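Side-chain contact in putative lipase (Bacteroides thetaiotaomicron VPI-5482, PDB 3BZW), which probably acts as an esterase or lipase of the GDSL/SGNH hydrolase family, perhaps releasing fatty acids from lysophospholipids: residues 174-177 with 181-184. Numbering follows the deposited sequence.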
loop_
_atom_site.group_PDB
_atom_site.type_symbol
_atom_site.label_atom_id
_atom_site.label_comp_id
_atom_site.label_asym_id
_atom_site.label_seq_id
_atom_site.Cartn_x
_atom_site.Cartn_y
_atom_site.Cartn_z
ATOM N N ALA A 174 23.585 16.680 -24.355
ATOM C CA ALA A 174 23.785 17.759 -25.316
ATOM C C ALA A 174 25.059 18.506 -24.931
ATOM O O ALA A 174 25.242 18.887 -23.776
ATOM C CB ALA A 174 22.594 18.714 -25.316
ATOM N N ASN A 175 25.937 18.702 -25.904
ATOM C CA ASN A 175 27.194 19.399 -25.677
ATOM C C ASN A 175 27.351 20.463 -26.758
ATOM O O ASN A 175 27.619 20.143 -27.915
ATOM C CB ASN A 175 28.352 18.391 -25.716
ATOM C CG ASN A 175 29.718 19.057 -25.683
ATOM O OD1 ASN A 175 29.906 20.088 -25.039
ATOM N ND2 ASN A 175 30.684 18.454 -26.369
ATOM N N PHE A 176 27.175 21.725 -26.375
ATOM C CA PHE A 176 27.267 22.836 -27.321
ATOM C C PHE A 176 28.439 23.775 -27.047
ATOM O O PHE A 176 28.362 24.976 -27.325
ATOM C CB PHE A 176 25.964 23.642 -27.300
ATOM C CG PHE A 176 24.731 22.813 -27.538
ATOM C CD1 PHE A 176 24.544 22.152 -28.751
ATOM C CD2 PHE A 176 23.761 22.684 -26.548
ATOM C CE1 PHE A 176 23.406 21.372 -28.970
ATOM C CE2 PHE A 176 22.619 21.906 -26.758
ATOM C CZ PHE A 176 22.442 21.248 -27.972
ATOM N N GLY A 177 29.525 23.235 -26.509
ATOM C CA GLY A 177 30.675 24.068 -26.218
ATOM C C GLY A 177 31.096 23.994 -24.764
ATOM O O GLY A 177 30.384 23.425 -23.931
ATOM N N VAL A 181 26.938 22.497 -21.449
ATOM C CA VAL A 181 26.955 21.039 -21.416
ATOM C C VAL A 181 25.774 20.578 -20.581
ATOM O O VAL A 181 25.656 20.942 -19.410
ATOM C CB VAL A 181 28.266 20.521 -20.795
ATOM C CG1 VAL A 181 28.274 18.991 -20.765
ATOM C CG2 VAL A 181 29.449 21.045 -21.598
ATOM N N GLN A 182 24.907 19.768 -21.185
ATOM C CA GLN A 182 23.703 19.302 -20.506
ATOM C C GLN A 182 23.629 17.783 -20.339
ATOM O O GLN A 182 23.493 17.049 -21.314
ATOM C CB GLN A 182 22.482 19.813 -21.280
ATOM C CG GLN A 182 22.513 21.331 -21.516
ATOM C CD GLN A 182 21.419 21.825 -22.452
ATOM O OE1 GLN A 182 20.275 21.376 -22.380
ATOM N NE2 GLN A 182 21.766 22.774 -23.320
ATOM N N PRO A 183 23.733 17.295 -19.090
ATOM C CA PRO A 183 23.669 15.855 -18.818
ATOM C C PRO A 183 22.326 15.299 -19.304
ATOM O O PRO A 183 21.363 16.063 -19.448
ATOM C CB PRO A 183 23.803 15.788 -17.296
ATOM C CG PRO A 183 24.670 16.990 -16.986
ATOM C CD PRO A 183 24.051 18.050 -17.864
ATOM N N ASP A 184 22.253 13.992 -19.563
ATOM C CA ASP A 184 20.993 13.403 -20.025
ATOM C C ASP A 184 19.948 13.406 -18.914
ATOM O O ASP A 184 20.259 13.737 -17.763
ATOM C CB ASP A 184 21.190 11.979 -20.585
ATOM C CG ASP A 184 21.663 10.978 -19.542
ATOM O OD1 ASP A 184 21.134 10.974 -18.411
ATOM O OD2 ASP A 184 22.560 10.172 -19.865
#
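A174 and Q182 face each other as an antiparallel hydrogen-bonded pair: Q182 N reaches A174 O at 2.8 Å, and A174 N returns to Q182 O at 3.1 Å. On the face these two residues share, A174 CB lies 4.2 Å from Q182 CB. The glutamine chain runs extended beyond CG, and its amide nitrogen comes to the edge of the F176 ring, near the ring plane, with NE2 3.6 Å from F176 CE2. Amide and ring planes are 64° apart, so the two do not stack. The amide is fixed from both ends, OE1 by R171 and NE2 by N180. F176 also packs on H242 and D239, whose Asp-x-x-His spacing matches the motif that usually supplies the catalytic Asp and His in SGNH hydrolases, so the hairpin probably lies beside the active site. This short beta hairpin belongs to the connection between strand 162-166 of the central parallel sheet and helix 195-210, and at V181 a strand of a second subunit pairs antiparallel, carrying the sheet across the interface. On the other face, N175 and V181 make the non-hydrogen-bonded pair, their side chains running alongside each other. V181 turns CG1 anti to the backbone N (chi1 -180°), which leaves CG2 beside that nitrogen and facing N175 OD1 (3.6 Å) and G177 O (3.5 Å). That same OD1 accepts a weak hydrogen bond from G177 N (3.5 Å) within its own segment.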